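Local coordinates for protein beta-1,4-mannanase (PDB 1PMH) that binds beta-1,4-linked mannan chains through a family 27 carbohydrate-binding module of a mannan-degrading enzyme, at residues Glu74-Phe79 against Ile109-Lys114; Lys106-Ile109 against Lys114-Gly117. All blocks are in the same frame, centred on the assembly; numbering follows the deposited sequence. Where two conformers were deposited one is given.

Interaction 1: Glu74-Phe79 against Ile109-Lys114. With BMA (beta-D-mannopyranose), chain B; BMA (beta-D-mannopyranose), chain C.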
ATOM      1  N   GLU A  74      16.524   7.800  -6.000  1.00 18.18           N
ATOM      2  CA  GLU A  74      16.649   9.230  -6.207  1.00 18.83           C
ATOM      3  C   GLU A  74      16.281   9.631  -7.634  1.00 18.56           C
ATOM      4  O   GLU A  74      16.467  10.783  -8.033  1.00 20.46           O
ATOM      5  CB  GLU A  74      17.923   9.938  -5.753  0.50 20.04           C
ATOM      6  CG  GLU A  74      18.031  10.063  -4.256  0.50 19.27           C
ATOM      7  CD  GLU A  74      17.116  11.092  -3.641  0.50 20.19           C
ATOM      8  OE1 GLU A  74      16.313  11.809  -4.287  0.50 19.04           O
ATOM      9  OE2 GLU A  74      17.197  11.117  -2.404  0.50 19.77           O
ATOM     10  N   GLY A  75      15.685   8.732  -8.398  1.00 17.42           N
ATOM     11  CA  GLY A  75      15.200   9.129  -9.705  1.00 19.03           C
ATOM     12  C   GLY A  75      14.041  10.078  -9.640  1.00 16.01           C
ATOM     13  O   GLY A  75      13.382  10.199  -8.624  1.00 17.35           O
ATOM     14  N   GLN A  76      13.798  10.734 -10.775  1.00 16.37           N
ATOM     15  CA  GLN A  76      12.637  11.557 -10.976  1.00 16.31           C
ATOM     16  C   GLN A  76      11.755  10.842 -11.994  1.00 18.60           C
ATOM     17  O   GLN A  76      12.213   9.961 -12.733  1.00 21.48           O
ATOM     18  CB  GLN A  76      13.050  13.016 -11.241  0.60 20.80           C
ATOM     19  CG  GLN A  76      13.922  13.638 -10.093  0.60 21.94           C
ATOM     20  CD  GLN A  76      13.304  14.748  -9.200  0.60 17.96           C
ATOM     21  OE1 GLN A  76      13.557  14.813  -7.952  0.60 19.09           O
ATOM     22  NE2 GLN A  76      12.485  15.598  -9.817  0.60 14.36           N
ATOM     23  N   PHE A  77      10.469  11.117 -11.952  1.00 16.60           N
ATOM     24  CA  PHE A  77       9.511  10.524 -12.859  1.00 17.43           C
ATOM     25  C   PHE A  77       8.602  11.632 -13.325  1.00 16.39           C
ATOM     26  O   PHE A  77       8.187  12.480 -12.531  1.00 16.04           O
ATOM     27  CB  PHE A  77       8.684   9.443 -12.156  1.00 18.52           C
ATOM     28  CG  PHE A  77       7.677   8.745 -13.051  1.00 18.21           C
ATOM     29  CD1 PHE A  77       8.037   7.665 -13.824  1.00 20.95           C
ATOM     30  CD2 PHE A  77       6.350   9.148 -13.043  1.00 18.39           C
ATOM     31  CE1 PHE A  77       7.104   7.041 -14.653  1.00 23.18           C
ATOM     32  CE2 PHE A  77       5.395   8.500 -13.803  1.00 21.09           C
ATOM     33  CZ  PHE A  77       5.782   7.480 -14.615  1.00 22.06           C
ATOM     34  N   ASP A  78       8.296  11.643 -14.611  1.00 17.30           N
ATOM     35  CA  ASP A  78       7.426  12.650 -15.195  1.00 17.25           C
ATOM     36  C   ASP A  78       5.983  12.225 -15.059  1.00 17.04           C
ATOM     37  O   ASP A  78       5.503  11.359 -15.794  1.00 19.01           O
ATOM     38  CB  ASP A  78       7.845  12.910 -16.635  1.00 19.57           C
ATOM     39  CG  ASP A  78       7.192  14.146 -17.192  1.00 21.81           C
ATOM     40  OD1 ASP A  78       6.271  14.679 -16.537  1.00 19.03           O
ATOM     41  OD2 ASP A  78       7.569  14.610 -18.279  1.00 25.26           O
ATOM     42  N   PHE A  79       5.297  12.811 -14.080  1.00 16.77           N
ATOM     43  CA  PHE A  79       3.885  12.556 -13.831  1.00 17.29           C
ATOM     44  C   PHE A  79       2.936  13.315 -14.757  1.00 18.16           C
ATOM     45  O   PHE A  79       1.734  13.244 -14.556  1.00 18.73           O
ATOM     46  CB  PHE A  79       3.521  12.795 -12.363  1.00 16.95           C
ATOM     47  CG  PHE A  79       4.147  11.846 -11.384  1.00 16.62           C
ATOM     48  CD1 PHE A  79       3.552  10.640 -11.088  1.00 17.96           C
ATOM     49  CD2 PHE A  79       5.335  12.155 -10.728  1.00 18.25           C
ATOM     50  CE1 PHE A  79       4.130   9.789 -10.179  1.00 19.77           C
ATOM     51  CE2 PHE A  79       5.926  11.285  -9.810  1.00 17.94           C
ATOM     52  CZ  PHE A  79       5.309  10.090  -9.563  1.00 18.57           C
ATOM     53  N   ILE A 109       3.395  10.675  -2.521  1.00 14.26           N
ATOM     54  CA  ILE A 109       4.562  10.865  -3.381  1.00 14.41           C
ATOM     55  C   ILE A 109       5.584  11.631  -2.588  1.00 14.23           C
ATOM     56  O   ILE A 109       5.328  12.770  -2.177  1.00 15.24           O
ATOM     57  CB  ILE A 109       4.232  11.562  -4.717  1.00 15.25           C
ATOM     58  CG1 ILE A 109       3.222  10.741  -5.532  1.00 17.52           C
ATOM     59  CG2 ILE A 109       5.517  11.814  -5.499  1.00 17.02           C
ATOM     60  CD1 ILE A 109       2.707  11.487  -6.783  1.00 19.00           C
ATOM     61  N   ASN A 110       6.717  10.999  -2.308  1.00 14.63           N
ATOM     62  CA  ASN A 110       7.718  11.603  -1.438  1.00 15.71           C
ATOM     63  C   ASN A 110       8.632  12.580  -2.143  1.00 15.44           C
ATOM     64  O   ASN A 110       9.821  12.393  -2.227  1.00 16.67           O
ATOM     65  CB  ASN A 110       8.458  10.508  -0.668  1.00 15.83           C
ATOM     66  CG  ASN A 110       9.276  11.045   0.484  1.00 15.95           C
ATOM     67  OD1 ASN A 110       9.030  12.174   0.953  1.00 17.50           O
ATOM     68  ND2 ASN A 110      10.233  10.226   0.957  1.00 17.09           N
ATOM     69  N   ASP A 111       8.005  13.664  -2.629  1.00 15.37           N
ATOM     70  CA  ASP A 111       8.656  14.852  -3.155  1.00 16.23           C
ATOM     71  C   ASP A 111       8.132  15.989  -2.279  1.00 16.23           C
ATOM     72  O   ASP A 111       6.954  16.370  -2.357  1.00 18.26           O
ATOM     73  CB  ASP A 111       8.306  15.102  -4.600  1.00 16.98           C
ATOM     74  CG  ASP A 111       9.125  16.247  -5.179  0.90 16.75           C
ATOM     75  OD1 ASP A 111       9.070  17.337  -4.566  0.90 20.21           O
ATOM     76  OD2 ASP A 111       9.746  16.056  -6.234  0.90 17.23           O
ATOM     77  N   GLY A 112       8.911  16.348  -1.266  1.00 16.90           N
ATOM     78  CA  GLY A 112       8.449  17.188  -0.182  1.00 17.80           C
ATOM     79  C   GLY A 112       7.345  16.570   0.650  1.00 18.04           C
ATOM     80  O   GLY A 112       6.700  17.303   1.410  1.00 18.75           O
ATOM     81  N   TRP A 113       7.143  15.253   0.554  1.00 16.38           N
ATOM     82  CA  TRP A 113       6.091  14.506   1.260  1.00 16.04           C
ATOM     83  C   TRP A 113       4.708  15.057   0.908  1.00 15.34           C
ATOM     84  O   TRP A 113       4.116  15.861   1.614  1.00 17.13           O
ATOM     85  CB  TRP A 113       6.307  14.481   2.770  1.00 16.30           C
ATOM     86  CG  TRP A 113       5.341  13.573   3.491  1.00 16.51           C
ATOM     87  CD1 TRP A 113       4.152  13.936   4.097  1.00 17.42           C
ATOM     88  CD2 TRP A 113       5.492  12.197   3.714  1.00 16.86           C
ATOM     89  NE1 TRP A 113       3.531  12.845   4.662  1.00 17.53           N
ATOM     90  CE2 TRP A 113       4.361  11.776   4.473  1.00 17.23           C
ATOM     91  CE3 TRP A 113       6.501  11.283   3.393  1.00 16.82           C
ATOM     92  CZ2 TRP A 113       4.214  10.445   4.889  1.00 17.83           C
ATOM     93  CZ3 TRP A 113       6.323   9.960   3.804  1.00 18.30           C
ATOM     94  CH2 TRP A 113       5.197   9.597   4.529  1.00 18.18           C
ATOM     95  N   LYS A 114       4.165  14.606  -0.213  1.00 15.75           N
ATOM     96  CA  LYS A 114       2.876  15.017  -0.725  1.00 15.63           C
ATOM     97  C   LYS A 114       1.866  13.909  -0.555  1.00 15.10           C
ATOM     98  O   LYS A 114       1.919  12.887  -1.233  1.00 15.79           O
ATOM     99  CB  LYS A 114       3.057  15.359  -2.204  0.50 16.70           C
ATOM    100  CG  LYS A 114       1.845  15.938  -2.869  0.50 17.60           C
ATOM    101  CD  LYS A 114       1.463  17.272  -2.273  0.50 19.70           C
ATOM    102  CE  LYS A 114       0.250  17.803  -2.991  0.50 23.22           C
ATOM    103  NZ  LYS A 114      -0.313  19.060  -2.422  0.50 28.65           N
TER
HETATM  104  C1  BMA B   4       5.544  13.770   7.755  1.00 18.62           C
HETATM  105  C2  BMA B   4       6.448  15.000   7.798  1.00 20.92           C
HETATM  106  C3  BMA B   4       7.377  14.823   6.628  1.00 19.89           C
HETATM  107  C4  BMA B   4       8.110  13.498   6.682  1.00 21.29           C
HETATM  108  C5  BMA B   4       7.152  12.311   6.834  1.00 20.66           C
HETATM  109  C6  BMA B   4       7.776  10.929   6.980  1.00 20.41           C
HETATM  110  O2  BMA B   4       7.157  15.069   9.006  1.00 21.96           O
HETATM  111  O3  BMA B   4       8.266  15.926   6.604  1.00 23.23           O
HETATM  112  O4  BMA B   4       8.752  13.316   5.454  1.00 21.73           O
HETATM  113  O5  BMA B   4       6.319  12.605   7.945  1.00 18.91           O
HETATM  114  O6  BMA B   4       8.663  10.893   8.063  1.00 21.71           O
HETATM  115  C1  BMA C   5      10.037  12.676   5.542  1.00 21.26           C
HETATM  116  C2  BMA C   5      10.437  12.104   4.199  1.00 21.22           C
HETATM  117  C3  BMA C   5      11.822  11.447   4.305  1.00 20.55           C
HETATM  118  C4  BMA C   5      12.798  12.534   4.784  1.00 25.19           C
HETATM  119  C5  BMA C   5      12.350  13.203   6.085  1.00 26.14           C
HETATM  120  C6  BMA C   5      13.185  14.371   6.610  0.50 25.88           C
HETATM  121  O2  BMA C   5      10.296  13.090   3.201  1.00 21.34           O
HETATM  122  O3  BMA C   5      12.218  11.069   2.998  1.00 23.58           O
HETATM  123  O4  BMA C   5      14.062  12.006   5.089  1.00 30.40           O
HETATM  124  O5  BMA C   5      11.041  13.663   5.899  1.00 23.42           O
HETATM  125  O6  BMA C   5      12.741  14.667   7.919  0.50 24.19           O
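Phe79 and Ile109 supply the apolar touch between the strand edge at Glu74-Phe79 and the turn of the hairpin formed by strands 102-109 and 114-122, in a jellyroll beta-sandwich. Ile109 CD1 stands 4.2 Å from the centroid of the Phe79 ring, only 19° off its normal, which defines a CH-pi contact over the face; Phe77 CD2 covers the opposite face. On the polar side Gln76 OE1 stays 4.4 Å from Asp111 OD2, which bonds to the backbone N of Arg155, whose side-chain NE forms a salt bridge with Glu74 OE1.

Trp113 CG lies anti to the backbone N (chi1 -173°), which carries the indole away from Glu74-Phe79 to the sugar: one face lies against the chain B mannose, whose C5 sits 3.5 Å from Trp113 CD2, over the centre of the ring system. A serine here would probably deprive that mannose of its apolar platform and leave Glu115 OE2 without the indole N-H. Asn110, the centre of an inverse gamma turn, grips the chain C mannose with both amide atoms: OD1 accepts from O2 at 2.7 Å, and ND2 donates to O3 at 3.0 Å with an N-H...O angle of 168°.

Interaction 2: Lys106-Ile109 against Lys114-Gly117. With BMA (beta-D-mannopyranose), chain D; BMA (beta-D-mannopyranose), chain E.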
ATOM      1  N   LYS A 106      -1.757   6.041   4.592  1.00 13.95           N
ATOM      2  CA  LYS A 106      -1.570   7.172   3.686  1.00 14.04           C
ATOM      3  C   LYS A 106      -0.844   6.688   2.443  1.00 13.00           C
ATOM      4  O   LYS A 106      -0.007   5.809   2.522  1.00 13.95           O
ATOM      5  CB  LYS A 106      -0.789   8.305   4.324  1.00 14.62           C
ATOM      6  CG  LYS A 106      -1.308   8.793   5.653  1.00 15.76           C
ATOM      7  CD  LYS A 106      -0.642  10.068   6.127  1.00 17.02           C
ATOM      8  CE  LYS A 106      -1.317  10.667   7.360  1.00 18.75           C
ATOM      9  NZ  LYS A 106      -0.634  11.947   7.745  1.00 19.85           N
ATOM     10  N   VAL A 107      -1.162   7.343   1.327  1.00 13.36           N
ATOM     11  CA  VAL A 107      -0.482   7.135   0.064  1.00 13.72           C
ATOM     12  C   VAL A 107       0.153   8.470  -0.314  1.00 13.66           C
ATOM     13  O   VAL A 107      -0.554   9.493  -0.346  1.00 14.19           O
ATOM     14  CB  VAL A 107      -1.453   6.651  -1.010  1.00 14.58           C
ATOM     15  CG1 VAL A 107      -0.738   6.488  -2.334  1.00 16.82           C
ATOM     16  CG2 VAL A 107      -2.097   5.333  -0.600  1.00 16.04           C
ATOM     17  N   VAL A 108       1.453   8.446  -0.561  1.00 13.39           N
ATOM     18  CA  VAL A 108       2.277   9.637  -0.644  1.00 14.11           C
ATOM     19  C   VAL A 108       3.209   9.540  -1.838  1.00 13.81           C
ATOM     20  O   VAL A 108       3.790   8.492  -2.101  1.00 14.74           O
ATOM     21  CB  VAL A 108       3.115   9.739   0.639  1.00 14.36           C
ATOM     22  CG1 VAL A 108       4.156  10.808   0.629  1.00 18.41           C
ATOM     23  CG2 VAL A 108       2.205   9.915   1.850  1.00 18.02           C
ATOM     24  N   ILE A 109       3.395  10.675  -2.521  1.00 14.26           N
ATOM     25  CA  ILE A 109       4.562  10.865  -3.381  1.00 14.41           C
ATOM     26  C   ILE A 109       5.584  11.631  -2.588  1.00 14.23           C
ATOM     27  O   ILE A 109       5.328  12.770  -2.177  1.00 15.24           O
ATOM     28  CB  ILE A 109       4.232  11.562  -4.717  1.00 15.25           C
ATOM     29  CG1 ILE A 109       3.222  10.741  -5.532  1.00 17.52           C
ATOM     30  CG2 ILE A 109       5.517  11.814  -5.499  1.00 17.02           C
ATOM     31  CD1 ILE A 109       2.707  11.487  -6.783  1.00 19.00           C
ATOM     32  N   LYS A 114       4.165  14.606  -0.213  1.00 15.75           N
ATOM     33  CA  LYS A 114       2.876  15.017  -0.725  1.00 15.63           C
ATOM     34  C   LYS A 114       1.866  13.909  -0.555  1.00 15.10           C
ATOM     35  O   LYS A 114       1.919  12.887  -1.233  1.00 15.79           O
ATOM     36  CB  LYS A 114       3.057  15.359  -2.204  0.50 16.70           C
ATOM     37  CG  LYS A 114       1.845  15.938  -2.869  0.50 17.60           C
ATOM     38  CD  LYS A 114       1.463  17.272  -2.273  0.50 19.70           C
ATOM     39  CE  LYS A 114       0.250  17.803  -2.991  0.50 23.22           C
ATOM     40  NZ  LYS A 114      -0.313  19.060  -2.422  0.50 28.65           N
ATOM     41  N   GLU A 115       0.982  14.064   0.395  1.00 15.52           N
ATOM     42  CA  GLU A 115      -0.063  13.099   0.622  1.00 15.61           C
ATOM     43  C   GLU A 115      -1.084  13.191  -0.497  1.00 15.69           C
ATOM     44  O   GLU A 115      -1.628  14.256  -0.767  1.00 17.96           O
ATOM     45  CB  GLU A 115      -0.725  13.304   1.982  0.65 18.21           C
ATOM     46  CG  GLU A 115       0.301  13.192   3.102  0.65 18.34           C
ATOM     47  CD  GLU A 115      -0.176  13.310   4.528  0.65 21.25           C
ATOM     48  OE1 GLU A 115      -1.384  13.239   4.700  0.65 21.85           O
ATOM     49  OE2 GLU A 115       0.662  13.381   5.445  0.65 17.42           O
ATOM     50  N   LEU A 116      -1.361  12.049  -1.109  1.00 14.86           N
ATOM     51  CA  LEU A 116      -2.419  11.928  -2.074  1.00 15.59           C
ATOM     52  C   LEU A 116      -3.742  11.573  -1.468  1.00 15.43           C
ATOM     53  O   LEU A 116      -4.795  12.009  -1.946  1.00 16.87           O
ATOM     54  CB  LEU A 116      -2.078  10.891  -3.150  1.00 15.51           C
ATOM     55  CG  LEU A 116      -0.742  11.090  -3.884  1.00 15.63           C
ATOM     56  CD1 LEU A 116      -0.637  10.001  -4.932  1.00 16.63           C
ATOM     57  CD2 LEU A 116      -0.613  12.499  -4.438  1.00 16.75           C
ATOM     58  N   GLY A 117      -3.735  10.783  -0.409  1.00 15.48           N
ATOM     59  CA  GLY A 117      -4.938  10.416   0.264  1.00 16.05           C
ATOM     60  C   GLY A 117      -4.610   9.569   1.471  1.00 15.35           C
ATOM     61  O   GLY A 117      -3.477   9.149   1.673  1.00 15.72           O
TER
HETATM   62  C1  BMA D   3       1.507  12.174  10.487  1.00 18.00           C
HETATM   63  C2  BMA D   3       2.347  11.152   9.783  1.00 17.64           C
HETATM   64  C3  BMA D   3       3.706  11.788   9.509  1.00 17.69           C
HETATM   65  C4  BMA D   3       3.514  13.126   8.773  1.00 18.20           C
HETATM   66  C5  BMA D   3       2.507  14.010   9.480  1.00 19.83           C
HETATM   67  C6  BMA D   3       2.229  15.242   8.636  1.00 21.38           C
HETATM   68  O2  BMA D   3       1.733  10.793   8.566  1.00 17.67           O
HETATM   69  O3  BMA D   3       4.522  10.839   8.811  1.00 18.88           O
HETATM   70  O4  BMA D   3       4.698  13.869   8.851  1.00 19.16           O
HETATM   71  O5  BMA D   3       1.300  13.326   9.680  1.00 18.08           O
HETATM   72  O6  BMA D   3       1.475  16.116   9.399  1.00 24.96           O
HETATM   73  C1  BMA E   2      -2.633  12.019  13.476  1.00 19.69           C
HETATM   74  C2  BMA E   2      -2.914  12.790  12.208  1.00 18.99           C
HETATM   75  C3  BMA E   2      -1.921  12.335  11.147  1.00 19.54           C
HETATM   76  C4  BMA E   2      -0.527  12.307  11.692  1.00 18.90           C
HETATM   77  C5  BMA E   2      -0.410  11.522  13.007  1.00 18.36           C
HETATM   78  C6  BMA E   2       0.958  11.522  13.638  1.00 18.86           C
HETATM   79  O2  BMA E   2      -2.712  14.169  12.450  1.00 20.64           O
HETATM   80  O3  BMA E   2      -2.047  13.085   9.944  1.00 20.34           O
HETATM   81  O4  BMA E   2       0.231  11.645  10.707  1.00 18.53           O
HETATM   82  O5  BMA E   2      -1.321  12.074  13.944  1.00 18.85           O
HETATM   83  O6  BMA E   2       1.434  12.838  13.816  1.00 20.57           O
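Val107 faces two residues at once, Leu116 and Gly117, across the antiparallel strands 102-109 and 114-122, and this shift of register by one residue is a classic beta bulge. Its carbonyl takes two N-H groups: Leu116 N at 2.8 Å from Val107 O, in the carbonyl plane, and Gly117 N in a weak bond. Val107 N returns a nearly straight bond to Gly117 O (3.0 Å, 171° at the hydrogen). Packing is close on the face of Val107 and Ile109. Leu116 CD1 lies 4.0 Å from Ile109 CG1, while Val85 and Phe144 of the facing sheet extend this apolar layer.

The looser side carries the charges and the sugar, with Glu115 partly exposed; at the hairpin's rim the end of Lys114 also leads away. Val108 CG2 rests against Glu115 CG, and beyond them the extended Lys106 chain sets NZ 3.0 Å from Glu115 OE2 in a salt bridge. NZ meets OE2 on the syn side, 28° out of the carboxylate plane. Trp113 NE1 also bonds OE2, so Glu115 probably acts as a second-shell residue positioning the ammonium group. NZ donates to O2 of the chain D mannose (2.8 Å) and to O3 (2.9 Å) and O4 of the chain E mannose, bridging successive sugars. A bulged hairpin with an apolar and a ligand-binding face is consistent with the glycan-binding sheet of a jellyroll beta-sandwich module.

From the N terminus five strands precede Glu74-Phe79; strand 84-92 and helix 93-98 follow before strand 102-109 enters the hairpin. Interaction 2 closes the short loop between Lys106-Ile109 and Lys114-Gly117. Interaction 1 closes the longer excursion of 29 residues from Phe79 to Ile109. The spans overlap rather than nest, because Gly117 lies beyond the end of interaction 1, and they share Ile109 and Lys114. The centres are 11 Å apart, and Trp113 CD2 meets Val108 CG1 at 3.6 Å. Strand 153-165 pairs with both strand 76-78 and strand 102-109, so the two contacts belong to one sheet and together serve one glycan.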